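Endoglucanase E (Clostridium thermocellum, PDB 2WAO) probably removes acetyl groups from plant cell wall polysaccharides through its C-terminal esterase domain, which also binds cellulose chains, alongside endo-1,4-beta-glucanase activity. Local coordinates at residues Leu12-Ser20 with Tyr196-Trp207. Sequence-based numbering, arbitrary orientation.
Sequences LYNGRFDFS and YPYTLPYSGVRW. With FMT (formic acid), chain L.
The Arg16 side chain lies along one face of the Trp207 indole, from CB to CZ. This joins the beta-sandwich-like N-terminal domain of a family 2 carbohydrate esterase to its SGNH-hydrolase domain. Arg16 CG sits almost on the normal of the Trp207 six-membered ring, 3.6 Å from its centroid, a CH-pi contact. Farther out the guanidinium stacks flat on the indole, planes 6° apart. Arg16 CZ is 4.0 Å from the centroid of the Trp207 five-membered ring, in cation-pi range. Arg16 lies in the short link between strand 12-14 and the weakly bonded strand 17-18; Trp207 ends segment 196-207, just after strand 205-206.

The arginine chain is extended from CG to NE (chi2 -175°), which carries the guanidinium across the five-membered ring, so that its edge reaches the backbone of segment 196-207. NH1 makes two bonds there, both with the acceptor in the guanidinium plane. Arg16 NH1 to Tyr196 O is 2.8 Å and nearly straight, 167°. The one to Tyr198 O is more bent, with NH1 above the carbonyl plane. NH2 adds a weak bond to Tyr196 O and forms a salt bridge with Glu126, which is also hydrogen-bonded to Tyr196 OH. Glu126 therefore ties the arginine and the tyrosine together, and its charge probably helps balance that of the buried guanidinium.

Beyond the arginine, Thr199 CG2 packs on the backbone from Arg16 to Asp18. One water donates to both Arg16 O and Thr199 O. Another links Phe17 O to Thr199 OG1. Asp18 closes an Asx turn, its OD1 accepting from Ser20 N and Ser20 OG on the same face of the carboxylate. The other oxygen, Asp18 OD2, rests 3.6 Å from the methyl Leu200 CD1.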
loop_
_atom_site.group_PDB
_atom_site.type_symbol
_atom_site.label_atom_id
_atom_site.label_comp_id
_atom_site.label_asym_id
_atom_site.label_seq_id
_atom_site.Cartn_x
_atom_site.Cartn_y
_atom_site.Cartn_z
ATOM N N LEU A 12 13.540 -8.951 8.866
ATOM C CA LEU A 12 13.255 -8.341 7.572
ATOM C C LEU A 12 12.363 -7.132 7.719
ATOM O O LEU A 12 11.289 -7.208 8.334
ATOM C CB LEU A 12 12.567 -9.332 6.646
ATOM C CG LEU A 12 13.335 -10.583 6.270
ATOM C CD1 LEU A 12 12.506 -11.317 5.228
ATOM C CD2 LEU A 12 14.767 -10.233 5.747
ATOM N N TYR A 13 12.800 -6.023 7.147
ATOM C CA TYR A 13 12.039 -4.782 7.256
ATOM C C TYR A 13 11.451 -4.566 5.840
ATOM O O TYR A 13 12.143 -4.091 4.941
ATOM C CB TYR A 13 12.945 -3.643 7.737
ATOM C CG TYR A 13 13.318 -3.773 9.207
ATOM C CD1 TYR A 13 12.447 -3.340 10.208
ATOM C CD2 TYR A 13 14.538 -4.349 9.599
ATOM C CE1 TYR A 13 12.765 -3.486 11.573
ATOM C CE2 TYR A 13 14.869 -4.478 10.972
ATOM C CZ TYR A 13 13.980 -4.048 11.939
ATOM O OH TYR A 13 14.295 -4.170 13.301
ATOM N N ASN A 14 10.191 -4.966 5.640
ATOM C CA ASN A 14 9.539 -4.958 4.335
ATOM C C ASN A 14 8.792 -3.650 4.077
ATOM O O ASN A 14 7.691 -3.482 4.546
ATOM C CB ASN A 14 8.518 -6.092 4.260
ATOM C CG ASN A 14 9.167 -7.454 4.306
ATOM O OD1 ASN A 14 10.259 -7.633 3.749
ATOM N ND2 ASN A 14 8.519 -8.417 4.978
ATOM N N GLY A 15 9.407 -2.736 3.344
ATOM C CA GLY A 15 8.841 -1.426 3.155
ATOM C C GLY A 15 9.959 -0.422 2.958
ATOM O O GLY A 15 11.172 -0.790 2.822
ATOM N N ARG A 16 9.560 0.832 2.928
ATOM C CA ARG A 16 10.483 1.951 2.984
ATOM C C ARG A 16 10.772 2.277 4.432
ATOM O O ARG A 16 9.916 2.820 5.154
ATOM C CB ARG A 16 9.953 3.193 2.224
ATOM C CG ARG A 16 9.796 2.946 0.712
ATOM C CD ARG A 16 9.404 4.245 0.058
ATOM N NE ARG A 16 9.267 4.141 -1.396
ATOM C CZ ARG A 16 9.016 5.204 -2.141
ATOM N NH1 ARG A 16 8.904 6.387 -1.541
ATOM N NH2 ARG A 16 8.879 5.099 -3.470
ATOM N N PHE A 17 11.958 1.891 4.888
ATOM C CA PHE A 17 12.345 2.173 6.279
ATOM C C PHE A 17 13.511 3.182 6.318
ATOM O O PHE A 17 14.354 3.186 5.413
ATOM C CB PHE A 17 12.709 0.879 7.037
ATOM C CG PHE A 17 11.529 0.057 7.473
ATOM C CD1 PHE A 17 11.103 0.047 8.810
ATOM C CD2 PHE A 17 10.875 -0.764 6.573
ATOM C CE1 PHE A 17 10.004 -0.745 9.224
ATOM C CE2 PHE A 17 9.757 -1.538 6.972
ATOM C CZ PHE A 17 9.350 -1.555 8.301
ATOM N N ASP A 18 13.523 4.027 7.356
ATOM C CA ASP A 18 14.635 4.898 7.681
ATOM C C ASP A 18 15.417 4.276 8.854
ATOM O O ASP A 18 14.838 3.981 9.920
ATOM C CB ASP A 18 14.073 6.261 8.062
ATOM C CG ASP A 18 15.112 7.232 8.613
ATOM O OD1 ASP A 18 16.272 7.252 8.156
ATOM O OD2 ASP A 18 14.718 8.034 9.500
ATOM N N PHE A 19 16.721 4.078 8.664
ATOM C CA PHE A 19 17.548 3.441 9.711
ATOM C C PHE A 19 18.483 4.443 10.416
ATOM O O PHE A 19 19.419 4.041 11.117
ATOM C CB PHE A 19 18.323 2.274 9.073
ATOM C CG PHE A 19 17.436 1.151 8.574
ATOM C CD1 PHE A 19 16.978 0.175 9.456
ATOM C CD2 PHE A 19 17.055 1.067 7.222
ATOM C CE1 PHE A 19 16.177 -0.887 9.030
ATOM C CE2 PHE A 19 16.235 0.007 6.779
ATOM C CZ PHE A 19 15.797 -0.974 7.692
ATOM N N SER A 20 18.207 5.736 10.282
ATOM C CA SER A 20 19.148 6.761 10.750
ATOM C C SER A 20 19.244 6.842 12.290
ATOM O O SER A 20 20.281 7.213 12.822
ATOM C CB SER A 20 18.859 8.119 10.111
ATOM O OG SER A 20 17.656 8.674 10.589
ATOM N N TYR A 196 5.882 10.930 -3.449
ATOM C CA TYR A 196 6.503 9.717 -3.990
ATOM C C TYR A 196 8.015 9.556 -3.652
ATOM O O TYR A 196 8.405 8.438 -3.392
ATOM C CB TYR A 196 6.261 9.606 -5.506
ATOM C CG TYR A 196 6.817 8.363 -6.160
ATOM C CD1 TYR A 196 6.446 7.082 -5.725
ATOM C CD2 TYR A 196 7.715 8.459 -7.232
ATOM C CE1 TYR A 196 6.974 5.921 -6.343
ATOM C CE2 TYR A 196 8.219 7.326 -7.846
ATOM C CZ TYR A 196 7.826 6.055 -7.409
ATOM O OH TYR A 196 8.376 4.913 -8.012
ATOM N N PRO A 197 8.820 10.645 -3.657
ATOM C CA PRO A 197 10.271 10.546 -3.347
ATOM C C PRO A 197 10.638 10.173 -1.898
ATOM O O PRO A 197 11.841 9.976 -1.601
ATOM C CB PRO A 197 10.814 11.962 -3.699
ATOM C CG PRO A 197 9.725 12.587 -4.606
ATOM C CD PRO A 197 8.463 12.030 -4.020
ATOM N N TYR A 198 9.647 10.124 -1.000
ATOM C CA TYR A 198 9.951 10.069 0.446
ATOM C C TYR A 198 9.796 8.716 1.160
ATOM O O TYR A 198 8.893 7.921 0.868
ATOM C CB TYR A 198 9.224 11.198 1.218
ATOM C CG TYR A 198 9.731 12.544 0.773
ATOM C CD1 TYR A 198 10.950 13.047 1.253
ATOM C CD2 TYR A 198 9.035 13.289 -0.185
ATOM C CE1 TYR A 198 11.451 14.261 0.801
ATOM C CE2 TYR A 198 9.504 14.506 -0.631
ATOM C CZ TYR A 198 10.731 14.987 -0.133
ATOM O OH TYR A 198 11.251 16.186 -0.559
ATOM N N THR A 199 10.730 8.466 2.063
ATOM C CA THR A 199 10.598 7.385 3.051
ATOM C C THR A 199 9.589 7.827 4.097
ATOM O O THR A 199 8.650 7.096 4.407
ATOM C CB THR A 199 11.942 7.093 3.750
ATOM O OG1 THR A 199 12.901 6.757 2.746
ATOM C CG2 THR A 199 11.794 5.933 4.719
ATOM N N LEU A 200 9.820 9.018 4.655
ATOM C CA LEU A 200 8.939 9.574 5.673
ATOM C C LEU A 200 8.458 10.910 5.127
ATOM O O LEU A 200 9.169 11.910 5.193
ATOM C CB LEU A 200 9.661 9.729 7.016
ATOM C CG LEU A 200 10.477 8.528 7.533
ATOM C CD1 LEU A 200 11.304 8.965 8.748
ATOM C CD2 LEU A 200 9.567 7.342 7.846
ATOM N N PRO A 201 7.268 10.895 4.497
ATOM C CA PRO A 201 6.805 12.061 3.754
ATOM C C PRO A 201 6.577 13.302 4.612
ATOM O O PRO A 201 6.664 14.419 4.100
ATOM C CB PRO A 201 5.499 11.569 3.077
ATOM C CG PRO A 201 5.116 10.305 3.740
ATOM C CD PRO A 201 6.353 9.729 4.378
ATOM N N TYR A 202 6.300 13.142 5.906
ATOM C CA TYR A 202 6.039 14.328 6.752
ATOM C C TYR A 202 7.319 15.038 7.148
ATOM O O TYR A 202 7.311 16.235 7.428
ATOM C CB TYR A 202 5.341 13.941 8.063
ATOM C CG TYR A 202 3.844 13.846 7.986
ATOM C CD1 TYR A 202 3.110 14.741 7.222
ATOM C CD2 TYR A 202 3.155 12.878 8.713
ATOM C CE1 TYR A 202 1.711 14.664 7.144
ATOM C CE2 TYR A 202 1.751 12.796 8.653
ATOM C CZ TYR A 202 1.051 13.712 7.864
ATOM O OH TYR A 202 -0.316 13.631 7.776
ATOM N N SER A 203 8.413 14.285 7.202
ATOM C CA SER A 203 9.647 14.821 7.743
ATOM C C SER A 203 10.782 14.981 6.747
ATOM O O SER A 203 11.912 15.351 7.113
ATOM C CB SER A 203 10.070 14.045 8.992
ATOM O OG SER A 203 10.419 12.730 8.666
ATOM N N GLY A 204 10.491 14.720 5.484
ATOM C CA GLY A 204 11.450 15.031 4.421
ATOM C C GLY A 204 12.616 14.063 4.286
ATOM O O GLY A 204 13.667 14.452 3.782
ATOM N N VAL A 205 12.452 12.818 4.742
ATOM C CA VAL A 205 13.541 11.813 4.597
ATOM C C VAL A 205 13.365 11.145 3.232
ATOM O O VAL A 205 12.368 10.473 3.015
ATOM C CB VAL A 205 13.537 10.777 5.728
ATOM C CG1 VAL A 205 14.586 9.646 5.467
ATOM C CG2 VAL A 205 13.797 11.479 7.065
ATOM N N ARG A 206 14.314 11.377 2.329
ATOM C CA ARG A 206 14.249 10.879 0.946
ATOM C C ARG A 206 14.550 9.403 0.867
ATOM O O ARG A 206 15.459 8.920 1.541
ATOM C CB ARG A 206 15.232 11.631 0.062
ATOM C CG ARG A 206 14.741 13.036 -0.180
ATOM C CD ARG A 206 15.409 13.686 -1.373
ATOM N NE ARG A 206 14.649 14.880 -1.716
ATOM C CZ ARG A 206 13.923 15.064 -2.819
ATOM N NH1 ARG A 206 13.852 14.147 -3.797
ATOM N NH2 ARG A 206 13.296 16.223 -2.947
ATOM N N TRP A 207 13.792 8.714 0.021
ATOM C CA TRP A 207 13.983 7.274 -0.266
ATOM C C TRP A 207 15.070 7.032 -1.321
ATOM O O TRP A 207 15.147 7.752 -2.328
ATOM C CB TRP A 207 12.656 6.701 -0.808
ATOM C CG TRP A 207 12.740 5.298 -1.232
ATOM C CD1 TRP A 207 12.514 4.815 -2.501
ATOM C CD2 TRP A 207 13.044 4.150 -0.406
ATOM N NE1 TRP A 207 12.660 3.462 -2.505
ATOM C CE2 TRP A 207 12.982 3.017 -1.247
ATOM C CE3 TRP A 207 13.368 3.982 0.968
ATOM C CZ2 TRP A 207 13.226 1.694 -0.775
ATOM C CZ3 TRP A 207 13.619 2.682 1.446
ATOM C CH2 TRP A 207 13.538 1.545 0.560
HETATM C C FMT L . 11.454 -5.589 1.209
HETATM O O1 FMT L . 11.249 -4.366 1.274
HETATM O O2 FMT L . 10.586 -6.472 1.067
HETATM O O HOH W 1 7.787 4.362 5.111
HETATM O O HOH W 2 15.041 5.951 3.856
#